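Local coordinates for dihydrodipicolinate synthase (PDB 4XKY), which probably condenses pyruvate with an aldehyde through a Schiff base, as dihydrodipicolinate synthases do in lysine biosynthesis, at residues 54-59 / 88-93; 120-125 / 144-149; 198-203 / 221-226; 262-267 / 289-294; 272-275 / 281-284. All coordinates share one frame; numbering follows the deposited sequence.

Contact 1: 54-59 / 88-93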
# COMPACT_ATOMS: atom_id res chain seq x y z
N LEU A 54 4.14 22.13 11.71
CA LEU A 54 4.27 23.49 12.24
C LEU A 54 3.17 24.39 11.73
O LEU A 54 2.66 24.20 10.65
CB LEU A 54 5.61 24.09 11.83
CG LEU A 54 6.82 23.31 12.32
CD1 LEU A 54 8.10 24.02 11.93
CD2 LEU A 54 6.79 23.05 13.81
N SER A 55 2.80 25.37 12.54
CA SER A 55 1.83 26.36 12.14
C SER A 55 2.37 27.21 10.97
O SER A 55 3.57 27.28 10.73
CB SER A 55 1.50 27.27 13.32
OG SER A 55 2.56 28.20 13.54
N TYR A 56 1.46 27.85 10.26
CA TYR A 56 1.84 28.77 9.18
C TYR A 56 2.73 29.87 9.69
O TYR A 56 3.69 30.23 9.06
CB TYR A 56 0.61 29.42 8.58
CG TYR A 56 0.82 29.80 7.15
CD1 TYR A 56 0.97 28.82 6.18
CD2 TYR A 56 0.89 31.13 6.75
CE1 TYR A 56 1.17 29.13 4.86
CE2 TYR A 56 1.09 31.46 5.41
CZ TYR A 56 1.23 30.44 4.48
OH TYR A 56 1.43 30.68 3.15
N LYS A 57 2.39 30.44 10.84
CA LYS A 57 3.21 31.46 11.44
C LYS A 57 4.65 30.99 11.61
O LYS A 57 5.60 31.69 11.24
CB LYS A 57 2.63 31.89 12.78
CG LYS A 57 3.39 33.01 13.48
CD LYS A 57 2.96 33.11 14.94
CE LYS A 57 3.82 32.23 15.85
NZ LYS A 57 3.25 32.16 17.22
N LEU A 58 4.82 29.80 12.16
CA LEU A 58 6.17 29.32 12.43
C LEU A 58 6.95 29.05 11.16
O LEU A 58 8.11 29.38 11.07
CB LEU A 58 6.13 28.08 13.30
CG LEU A 58 7.33 27.70 14.13
CD1 LEU A 58 7.93 28.88 14.85
CD2 LEU A 58 6.87 26.67 15.14
N ARG A 59 6.29 28.50 10.15
CA ARG A 59 6.93 28.31 8.86
C ARG A 59 7.41 29.69 8.32
O ARG A 59 8.51 29.81 7.81
CB ARG A 59 5.98 27.61 7.89
CG ARG A 59 5.66 26.19 8.31
CD ARG A 59 4.34 25.70 7.75
NE ARG A 59 4.47 25.34 6.34
CZ ARG A 59 3.44 25.09 5.54
NH1 ARG A 59 2.19 25.18 6.00
NH2 ARG A 59 3.66 24.77 4.27
N SER A 88 0.77 27.76 -0.59
CA SER A 88 2.06 27.50 -1.20
C SER A 88 2.62 28.75 -1.94
O SER A 88 3.79 29.14 -1.75
CB SER A 88 1.96 26.27 -2.10
OG SER A 88 3.19 26.03 -2.74
N VAL A 89 1.78 29.38 -2.77
CA VAL A 89 2.19 30.57 -3.50
C VAL A 89 2.55 31.69 -2.50
O VAL A 89 3.54 32.38 -2.68
CB VAL A 89 1.11 31.02 -4.50
CG1 VAL A 89 1.42 32.41 -5.06
CG2 VAL A 89 1.00 29.98 -5.63
N ASN A 90 1.78 31.83 -1.42
CA ASN A 90 2.07 32.84 -0.42
C ASN A 90 3.47 32.63 0.22
O ASN A 90 4.19 33.59 0.47
CB ASN A 90 0.95 32.87 0.63
CG ASN A 90 1.21 33.88 1.73
OD1 ASN A 90 1.08 35.08 1.52
ND2 ASN A 90 1.59 33.40 2.91
N LEU A 91 3.86 31.37 0.46
CA LEU A 91 5.17 31.12 1.05
C LEU A 91 6.26 31.45 0.07
O LEU A 91 7.32 31.98 0.48
CB LEU A 91 5.35 29.68 1.51
CG LEU A 91 4.52 29.22 2.70
CD1 LEU A 91 4.81 27.75 2.97
CD2 LEU A 91 4.81 30.05 3.94
N ALA A 92 6.04 31.12 -1.21
CA ALA A 92 6.98 31.47 -2.27
C ALA A 92 7.20 32.98 -2.34
O ALA A 92 8.33 33.41 -2.41
CB ALA A 92 6.52 30.96 -3.62
N CYS A 93 6.13 33.78 -2.32
CA CYS A 93 6.27 35.25 -2.34
C CYS A 93 7.00 35.80 -1.12
O CYS A 93 7.81 36.73 -1.23
CB CYS A 93 4.91 35.92 -2.50
SG CYS A 93 4.14 35.45 -4.07
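Y56 meets N90 and L91 where two helices of the TIM barrel, 56-70 and 85-97, lie next to each other on the outside of the parallel strands. The contact has a polar and an apolar half.

The polar half is a single hydrogen bond. Y56 CG is anti to the backbone N (chi1 -152°), which sends the hydroxyl across to helix 85-97. N90 ND2 donates to Y56 OH at 2.7 Å, and the bond is nearly straight at 166°. The hydroxyl lies close to the amide plane of N90. The amide nitrogen in turn sits at the edge of the tyrosine ring, near its plane. The hydroxyl is also hydrogen-bonded to E87 O, so two partners of helix 85-97 grip it and hold the ring against that helix. The backbone N of Y56 is bonded to an acidic side chain of a neighbouring subunit, and its ring meets an aromatic ring there.

The apolar half is built on L91. Its CD2 rests 3.6 Å from Y56 CZ. Its other methyl, CD1, lies 3.4 Å from R59 NH2. R59 NH1 forms a salt bridge with D82. The R59 side chain lies about 8 Å from that of Y136, the predicted proton donor/acceptor.

S55 is the N-cap of helix 56-70. Its OG is hydrogen-bonded to D20 OD1 and accepts from L58 N at 3.1 Å.

Contact 2: 120-125 / 144-149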
# COMPACT_ATOMS: atom_id res chain seq x y z
N GLU A 120 0.32 19.28 -15.74
CA GLU A 120 -0.60 20.41 -15.73
C GLU A 120 -0.53 21.15 -14.39
O GLU A 120 -0.70 22.36 -14.35
CB GLU A 120 -2.05 19.99 -16.04
CG GLU A 120 -2.93 19.68 -14.82
CD GLU A 120 -4.43 19.80 -15.08
OE1 GLU A 120 -4.85 20.60 -15.95
OE2 GLU A 120 -5.20 19.12 -14.38
N PHE A 121 -0.30 20.42 -13.30
CA PHE A 121 -0.11 21.03 -11.99
C PHE A 121 0.99 22.08 -12.04
O PHE A 121 0.80 23.21 -11.65
CB PHE A 121 0.24 19.99 -10.94
CG PHE A 121 0.49 20.59 -9.60
CD1 PHE A 121 -0.55 20.81 -8.72
CD2 PHE A 121 1.76 20.98 -9.23
CE1 PHE A 121 -0.32 21.39 -7.48
CE2 PHE A 121 1.99 21.57 -8.01
CZ PHE A 121 0.95 21.78 -7.12
N TYR A 122 2.15 21.67 -12.54
CA TYR A 122 3.29 22.57 -12.65
C TYR A 122 3.12 23.65 -13.68
O TYR A 122 3.60 24.77 -13.48
CB TYR A 122 4.58 21.77 -12.84
CG TYR A 122 4.93 21.20 -11.52
CD1 TYR A 122 5.41 22.03 -10.50
CD2 TYR A 122 4.71 19.88 -11.23
CE1 TYR A 122 5.68 21.54 -9.25
CE2 TYR A 122 4.99 19.37 -9.97
CZ TYR A 122 5.46 20.21 -8.98
OH TYR A 122 5.75 19.72 -7.72
N GLU A 123 2.40 23.35 -14.76
CA GLU A 123 2.09 24.38 -15.76
C GLU A 123 1.24 25.51 -15.18
O GLU A 123 1.46 26.66 -15.51
CB GLU A 123 1.46 23.79 -17.03
CG GLU A 123 2.51 23.27 -18.01
CD GLU A 123 1.93 22.56 -19.22
OE1 GLU A 123 0.72 22.73 -19.53
OE2 GLU A 123 2.70 21.83 -19.89
N HIS A 124 0.28 25.18 -14.33
CA HIS A 124 -0.51 26.21 -13.64
C HIS A 124 0.26 26.88 -12.49
O HIS A 124 0.03 28.05 -12.17
CB HIS A 124 -1.80 25.62 -13.09
CG HIS A 124 -2.72 25.05 -14.13
ND1 HIS A 124 -2.83 25.59 -15.40
CD2 HIS A 124 -3.60 24.03 -14.08
CE1 HIS A 124 -3.73 24.90 -16.09
NE2 HIS A 124 -4.21 23.94 -15.32
N LEU A 125 1.16 26.13 -11.83
CA LEU A 125 1.86 26.69 -10.68
C LEU A 125 2.92 27.71 -11.13
O LEU A 125 3.03 28.80 -10.55
CB LEU A 125 2.51 25.59 -9.82
CG LEU A 125 3.29 26.07 -8.59
CD1 LEU A 125 2.39 26.80 -7.59
CD2 LEU A 125 4.04 24.93 -7.91
N VAL A 144 2.36 7.91 -6.64
CA VAL A 144 2.59 8.15 -8.09
C VAL A 144 3.78 9.11 -8.25
O VAL A 144 3.72 10.28 -7.87
CB VAL A 144 1.34 8.74 -8.82
CG1 VAL A 144 1.72 9.58 -10.04
CG2 VAL A 144 0.39 7.63 -9.26
N ASN A 145 4.87 8.59 -8.80
CA ASN A 145 6.09 9.37 -8.99
C ASN A 145 6.04 10.27 -10.22
O ASN A 145 5.20 10.09 -11.10
CB ASN A 145 7.29 8.42 -9.09
CG ASN A 145 7.68 7.84 -7.75
OD1 ASN A 145 6.94 7.95 -6.77
ND2 ASN A 145 8.86 7.22 -7.69
N PHE A 146 6.94 11.25 -10.26
CA PHE A 146 7.27 11.90 -11.51
C PHE A 146 7.95 10.83 -12.36
O PHE A 146 9.02 10.34 -12.01
CB PHE A 146 8.26 13.06 -11.33
CG PHE A 146 7.72 14.27 -10.62
CD1 PHE A 146 7.16 15.31 -11.33
CD2 PHE A 146 7.85 14.40 -9.25
CE1 PHE A 146 6.70 16.45 -10.68
CE2 PHE A 146 7.39 15.54 -8.59
CZ PHE A 146 6.81 16.57 -9.32
N ALA A 147 7.33 10.44 -13.47
CA ALA A 147 8.01 9.58 -14.45
C ALA A 147 9.18 10.34 -15.07
O ALA A 147 9.20 11.58 -15.05
CB ALA A 147 7.05 9.14 -15.54
N PRO A 148 10.18 9.61 -15.60
CA PRO A 148 11.32 10.26 -16.22
C PRO A 148 10.94 11.26 -17.30
O PRO A 148 11.42 12.39 -17.26
CB PRO A 148 12.11 9.10 -16.80
CG PRO A 148 11.90 8.03 -15.79
CD PRO A 148 10.46 8.17 -15.37
N ALA A 149 10.09 10.85 -18.23
CA ALA A 149 9.69 11.72 -19.34
C ALA A 149 8.98 12.97 -18.81
O ALA A 149 9.13 14.04 -19.36
CB ALA A 149 8.82 10.97 -20.34
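Y122 and F146 meet ring against ring, with their planes inclined at 38°. The ring centroids stand 5.7 Å apart. Y122 CE2 comes in at the edge of the phenylalanine ring, near its plane, and lies 3.4 Å from F146 CZ and 3.5 Å from F146 CE1. F146 CZ also comes within 3.7 Å of Y122 OH. In both residues CG is anti to the carbonyl carbon (chi1 -76° for Y122, -70° for F146), which points each ring at the other.

The pair joins helix 115-125 of the TIM barrel to the loop that leads from strand 133-137 into helix 148-154. The side chain of F146 is about 6 Å from that of Y136, the predicted proton donor/acceptor. On one face of the tyrosine ring, F121 CD2 sits 3.6 Å above the plane of Y122, over its centre. The hydroxyl of Y122 is hydrogen-bonded to S105 O, so the far end of the ring is fixed as well.

Losing this tyrosine ring to an alanine is likely to open a gap beside F146 CZ and leave S105 O without its hydroxyl partner. P107 and I154 touch both rings, and I151 also packs on F146.

Contact 3: 198-203 / 221-226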
# COMPACT_ATOMS: atom_id res chain seq x y z
N GLU A 198 27.20 6.98 -3.38
CA GLU A 198 27.10 6.16 -4.56
C GLU A 198 26.42 6.94 -5.70
O GLU A 198 26.79 6.79 -6.86
CB GLU A 198 26.42 4.83 -4.25
CG GLU A 198 24.91 4.87 -4.19
CD GLU A 198 24.37 3.59 -3.60
OE1 GLU A 198 23.60 2.88 -4.29
OE2 GLU A 198 24.74 3.28 -2.44
N SER A 199 25.46 7.79 -5.36
CA SER A 199 24.77 8.57 -6.38
C SER A 199 25.72 9.61 -6.95
O SER A 199 25.75 9.82 -8.16
CB SER A 199 23.54 9.26 -5.81
OG SER A 199 22.71 8.33 -5.12
N VAL A 200 26.54 10.25 -6.10
CA VAL A 200 27.47 11.25 -6.61
C VAL A 200 28.54 10.60 -7.50
O VAL A 200 28.89 11.14 -8.55
CB VAL A 200 28.12 12.09 -5.48
CG1 VAL A 200 29.23 12.98 -6.01
CG2 VAL A 200 27.07 12.97 -4.83
N LEU A 201 29.03 9.43 -7.10
CA LEU A 201 30.02 8.72 -7.90
C LEU A 201 29.59 8.58 -9.34
O LEU A 201 30.42 8.63 -10.26
CB LEU A 201 30.28 7.33 -7.34
CG LEU A 201 31.36 7.29 -6.27
CD1 LEU A 201 31.30 5.98 -5.51
CD2 LEU A 201 32.74 7.48 -6.89
N LEU A 202 28.29 8.37 -9.52
CA LEU A 202 27.68 8.24 -10.83
C LEU A 202 27.05 9.54 -11.31
O LEU A 202 26.11 9.52 -12.10
CB LEU A 202 26.60 7.16 -10.78
CG LEU A 202 27.06 5.77 -11.15
CD1 LEU A 202 28.09 5.24 -10.17
CD2 LEU A 202 25.84 4.87 -11.18
N GLY A 203 27.55 10.68 -10.83
CA GLY A 203 27.20 11.97 -11.43
C GLY A 203 26.05 12.77 -10.82
O GLY A 203 25.72 13.82 -11.35
N SER A 221 33.20 16.41 2.95
CA SER A 221 34.34 15.55 2.62
C SER A 221 33.95 14.32 1.84
O SER A 221 34.65 13.93 0.91
CB SER A 221 35.11 15.11 3.88
OG SER A 221 35.72 16.22 4.48
N LEU A 222 32.84 13.69 2.20
CA LEU A 222 32.40 12.51 1.47
C LEU A 222 31.93 12.89 0.07
O LEU A 222 32.25 12.19 -0.92
CB LEU A 222 31.33 11.75 2.24
CG LEU A 222 30.71 10.51 1.61
CD1 LEU A 222 31.68 9.53 0.97
CD2 LEU A 222 29.92 9.80 2.70
N TYR A 223 31.21 14.01 -0.04
CA TYR A 223 30.78 14.50 -1.35
C TYR A 223 31.97 14.67 -2.32
O TYR A 223 31.91 14.26 -3.49
CB TYR A 223 30.01 15.82 -1.24
CG TYR A 223 29.86 16.49 -2.58
CD1 TYR A 223 28.91 16.04 -3.51
CD2 TYR A 223 30.70 17.56 -2.96
CE1 TYR A 223 28.77 16.64 -4.75
CE2 TYR A 223 30.57 18.16 -4.21
CZ TYR A 223 29.62 17.70 -5.11
OH TYR A 223 29.48 18.29 -6.36
N ASN A 224 33.03 15.31 -1.82
CA ASN A 224 34.25 15.59 -2.60
C ASN A 224 35.04 14.34 -3.00
O ASN A 224 35.55 14.23 -4.12
CB ASN A 224 35.15 16.58 -1.82
CG ASN A 224 34.61 18.00 -1.85
OD1 ASN A 224 34.21 18.48 -2.90
ND2 ASN A 224 34.62 18.68 -0.73
N ALA A 225 35.14 13.39 -2.06
CA ALA A 225 35.72 12.08 -2.32
C ALA A 225 34.90 11.31 -3.35
O ALA A 225 35.48 10.59 -4.17
CB ALA A 225 35.82 11.28 -1.04
N ALA A 226 33.56 11.42 -3.33
CA ALA A 226 32.73 10.71 -4.34
C ALA A 226 32.88 11.38 -5.70
O ALA A 226 32.98 10.71 -6.74
CB ALA A 226 31.26 10.66 -3.93
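Helices 196-201 and 216-227 pack on the outside of the TIM barrel, and V200, L201, Y223 and A226 carry the contact. It is buried and apolar. The two backbones come close: the CA atoms of L201 and A226 are 4.9 Å apart, which the small alanine allows.

V200 uses both methyls. CG1 lies anti to the backbone N (chi1 172°) and rests 3.7 Å from A226 CB. CG2 touches the edge of the Y223 ring, near its plane, with CD1 of Y223 at 3.8 Å from V200 CG2. The two side chains run at about a right angle. A glycine in place of this valine is likely to open a gap between the helices, leaving A226 CB and the ring edge of Y223 without the two methyls.

L201 adds to the contact from beside V200. Its CG lies 4.1 Å from A226 CB, and its CD2 approaches A226 O at 3.2 Å. L201 also touches M231 of helix 231-247 and an apolar side chain of a neighbouring subunit.

Helix 196-201 ends at L201. G203 has a phi of 95°, and its N bonds to V200 O at 2.7 Å, while A204 N bonds to S199 O. This Schellman motif ends the helix before strand 206-207, within the alternating beta/alpha order of a TIM barrel.

Contact 4: 262-267 / 289-294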
# COMPACT_ATOMS: atom_id res chain seq x y z
N LEU A 262 18.33 13.20 15.60
CA LEU A 262 19.03 14.36 15.06
C LEU A 262 18.93 15.56 15.98
O LEU A 262 19.91 16.16 16.35
CB LEU A 262 18.42 14.75 13.72
CG LEU A 262 19.16 15.77 12.88
CD1 LEU A 262 20.53 15.24 12.53
CD2 LEU A 262 18.37 16.04 11.60
N LYS A 263 17.72 15.90 16.38
CA LYS A 263 17.53 17.06 17.25
C LYS A 263 18.16 16.85 18.65
O LYS A 263 18.75 17.77 19.21
CB LYS A 263 16.05 17.44 17.33
CG LYS A 263 15.57 18.29 16.16
CD LYS A 263 14.28 19.00 16.54
CE LYS A 263 13.95 20.13 15.60
NZ LYS A 263 12.70 20.87 15.97
N CYS A 264 18.04 15.65 19.20
CA CYS A 264 18.70 15.33 20.47
C CYS A 264 20.23 15.55 20.33
O CYS A 264 20.86 16.26 21.15
CB CYS A 264 18.39 13.89 20.85
SG CYS A 264 19.02 13.47 22.47
N ALA A 265 20.79 15.00 19.26
CA ALA A 265 22.23 15.14 19.02
C ALA A 265 22.63 16.60 18.87
O ALA A 265 23.65 16.98 19.44
CB ALA A 265 22.66 14.37 17.79
N LEU A 266 21.85 17.39 18.13
CA LEU A 266 22.10 18.83 17.95
C LEU A 266 22.17 19.57 19.30
O LEU A 266 23.03 20.44 19.49
CB LEU A 266 21.09 19.49 17.00
CG LEU A 266 21.21 19.08 15.52
CD1 LEU A 266 20.07 19.63 14.70
CD2 LEU A 266 22.52 19.46 14.85
N SER A 267 21.29 19.19 20.22
CA SER A 267 21.27 19.76 21.55
C SER A 267 22.50 19.36 22.38
O SER A 267 23.13 20.20 23.02
CB SER A 267 19.98 19.36 22.28
OG SER A 267 20.14 19.58 23.66
N GLY A 289 20.30 9.86 26.90
CA GLY A 289 21.49 9.11 27.33
C GLY A 289 22.06 8.19 26.26
O GLY A 289 23.27 8.10 26.09
N LYS A 290 21.19 7.51 25.54
CA LYS A 290 21.64 6.63 24.47
C LYS A 290 22.21 7.39 23.31
O LYS A 290 23.14 6.93 22.66
CB LYS A 290 20.50 5.79 23.94
CG LYS A 290 20.03 4.71 24.89
CD LYS A 290 19.10 3.76 24.16
CE LYS A 290 18.16 3.09 25.12
NZ LYS A 290 18.84 2.03 25.92
N ILE A 291 21.61 8.53 22.98
CA ILE A 291 22.11 9.30 21.87
C ILE A 291 23.49 9.83 22.26
O ILE A 291 24.38 9.79 21.46
CB ILE A 291 21.14 10.44 21.46
CG1 ILE A 291 19.85 9.87 20.88
CG2 ILE A 291 21.81 11.37 20.47
CD1 ILE A 291 19.94 9.39 19.45
N TRP A 292 23.67 10.32 23.49
CA TRP A 292 24.99 10.81 23.93
C TRP A 292 26.08 9.72 23.80
O TRP A 292 27.15 9.95 23.24
CB TRP A 292 24.90 11.38 25.36
CG TRP A 292 26.20 11.83 25.97
CD1 TRP A 292 26.75 11.38 27.12
CD2 TRP A 292 27.09 12.85 25.47
NE1 TRP A 292 27.94 12.03 27.37
CE2 TRP A 292 28.18 12.93 26.37
CE3 TRP A 292 27.10 13.67 24.33
CZ2 TRP A 292 29.26 13.82 26.18
CZ3 TRP A 292 28.18 14.56 24.14
CH2 TRP A 292 29.24 14.63 25.07
N LYS A 293 25.77 8.52 24.29
CA LYS A 293 26.66 7.35 24.15
C LYS A 293 27.02 7.08 22.70
O LYS A 293 28.18 6.83 22.35
CB LYS A 293 25.97 6.10 24.74
CG LYS A 293 26.71 4.78 24.53
CD LYS A 293 28.06 4.80 25.22
CE LYS A 293 28.74 3.43 25.22
NZ LYS A 293 29.50 3.28 26.49
N ALA A 294 26.01 7.10 21.85
CA ALA A 294 26.24 6.95 20.43
C ALA A 294 27.20 8.03 19.89
O ALA A 294 28.09 7.73 19.08
CB ALA A 294 24.93 7.01 19.67
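I291 packs against C264 and A265, and these three buried residues carry the whole contact.

The packing is entirely apolar. I291 points its side chain at helix 257-268. Its CB lies 3.8 Å from C264 SG, and its CG1 is 4.0 Å from the same sulfur. The sulfur is also 4.0 Å from I291 CG2, so it touches the branch carbon and both of its arms. The CG2 methyl turns to the next residue: it is 4.1 Å from A265 CB and 4.0 Å from A265 N. The branched side chain therefore spans two consecutive residues of the facing helix. The sulfur reaches it because C264 SG is anti to the backbone N (chi1 -174°). The CA atoms of A265 and I291 are the nearest across the segments, 6.5 Å apart.

Both helices, 257-268 and 285-298, belong to the helical C-terminal region that follows the (beta/alpha)8 barrel in the DapA family. The same interface is extended by neighbours on each helix. I291 also touches L268, A265 also touches L295, and C264 also touches R288.

The polar groups of the two segments turn to other partners. K263 NZ forms a salt bridge with E50 and hydrogen bonds to T14 O and Y275 O, tying helix 257-268 to loops beside it. The hydroxyl of S267 is hydrogen-bonded to R288 NH1, one turn of helix ahead of I291.

Contact 5: 272-275 / 281-284; sequences CSDY and HKFE
A water-mediated charge pair at the surface joins D274 and K282, on the loop between helices 257-268 and 285-298. The direct salt bridge is long, with D274 OD1 3.7 Å from K282 NZ. Water fills in for it. One water donates to D274 OD1 and to S273 OG and accepts from K282 NZ, 3.0 Å away. A second water donates to D274 OD2 at 2.6 Å and also accepts from K282 NZ. A third donates to D274 OD2 and to F283 O.

K282 CG sits between the backbone N and the carbonyl carbon (chi1 66°), and from there the extended chain brings NZ to the carboxylate. It crosses the carboxylate at a slant, with K282 CD 3.7 Å from D274 OD1. K282 CB, at the root of the side chain, is 3.4 Å from D274 O. D274 OD2 also forms a salt bridge with R288, so the carboxylate faces two positive charges, which would probably favour its ionised form.

S273 OG accepts from Y275 N at 3.0 Å, an ST turn that spans D274.

The loop is set against both helices. C272 touches L266, D274 touches S267 and F283 touches C264 on helix 257-268, while R288 reaches D274 from helix 285-298.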
# COMPACT_ATOMS: atom_id res chain seq x y z
N CYS A 272 21.64 23.66 18.98
CA CYS A 272 20.30 24.21 19.14
C CYS A 272 19.40 23.35 20.03
O CYS A 272 19.79 22.29 20.48
CB CYS A 272 19.64 24.45 17.77
SG CYS A 272 19.27 22.95 16.84
N SER A 273 18.22 23.86 20.30
CA SER A 273 17.24 23.17 21.12
C SER A 273 16.86 21.84 20.48
O SER A 273 16.78 21.71 19.25
CB SER A 273 15.99 24.01 21.27
OG SER A 273 14.98 23.28 21.92
N ASP A 274 16.64 20.86 21.33
CA ASP A 274 16.15 19.57 20.85
C ASP A 274 14.64 19.48 20.83
O ASP A 274 14.09 18.41 20.55
CB ASP A 274 16.71 18.43 21.71
CG ASP A 274 16.52 18.67 23.21
OD1 ASP A 274 16.05 19.76 23.62
OD2 ASP A 274 16.82 17.75 23.99
N TYR A 275 13.95 20.57 21.12
CA TYR A 275 12.48 20.48 21.25
C TYR A 275 11.82 20.02 19.93
O TYR A 275 12.18 20.51 18.86
CB TYR A 275 11.85 21.82 21.70
CG TYR A 275 10.45 21.65 22.22
CD1 TYR A 275 10.22 21.37 23.55
CD2 TYR A 275 9.34 21.73 21.36
CE1 TYR A 275 8.94 21.20 24.03
CE2 TYR A 275 8.07 21.53 21.83
CZ TYR A 275 7.89 21.28 23.17
OH TYR A 275 6.66 21.10 23.70
N HIS A 281 7.26 14.28 20.61
CA HIS A 281 7.96 14.94 21.71
C HIS A 281 9.42 14.50 21.77
O HIS A 281 9.75 13.37 21.44
CB HIS A 281 7.23 14.75 23.05
CG HIS A 281 7.28 13.35 23.61
ND1 HIS A 281 6.43 12.34 23.21
CD2 HIS A 281 8.05 12.81 24.59
CE1 HIS A 281 6.70 11.24 23.88
NE2 HIS A 281 7.67 11.50 24.74
N LYS A 282 10.29 15.42 22.16
CA LYS A 282 11.72 15.13 22.21
C LYS A 282 12.05 13.93 23.13
O LYS A 282 11.33 13.64 24.06
CB LYS A 282 12.50 16.36 22.68
CG LYS A 282 12.18 16.76 24.11
CD LYS A 282 13.03 17.93 24.56
CE LYS A 282 12.95 18.14 26.06
NZ LYS A 282 13.66 19.41 26.41
N PHE A 283 13.15 13.26 22.84
CA PHE A 283 13.72 12.26 23.71
C PHE A 283 13.91 12.74 25.13
O PHE A 283 14.56 13.75 25.38
CB PHE A 283 15.07 11.79 23.20
CG PHE A 283 15.00 10.85 22.04
CD1 PHE A 283 13.90 10.03 21.81
CD2 PHE A 283 16.09 10.74 21.19
CE1 PHE A 283 13.88 9.14 20.72
CE2 PHE A 283 16.09 9.88 20.13
CZ PHE A 283 14.98 9.08 19.88
N GLU A 284 13.37 11.96 26.06
CA GLU A 284 13.56 12.17 27.47
C GLU A 284 14.94 11.59 27.90
O GLU A 284 15.74 11.18 27.06
CB GLU A 284 12.35 11.54 28.21
CG GLU A 284 11.04 12.26 27.88
CD GLU A 284 9.78 11.70 28.56
OE1 GLU A 284 9.85 10.72 29.37
OE2 GLU A 284 8.71 12.31 28.29
O HOH W 1 14.09 21.64 24.48
O HOH W 2 16.22 17.86 26.49
O HOH W 3 16.42 15.11 23.74

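How the contacts relate
Contacts 1, 2 and 3 come in series along the chain, on helices and loops around the parallel strands of the TIM barrel. Contacts 4 and 5 lie in the helical C-terminal part. Contacts 1 and 2 have centres 22 Å apart and touch through V89 and L125. Contacts 1 and 3 lie on opposite sides of the chain's centre, with their own centres 33 Å apart. Contacts 4 and 5 share helices 257-268 and 285-298, with centres only 9 Å apart. Contact 5 lies in the loop between those helices, and K263 and S267 of contact 4 meet its residues directly. The C-terminal helices thus pack locally on each other, while K263 links them to loops of the barrel.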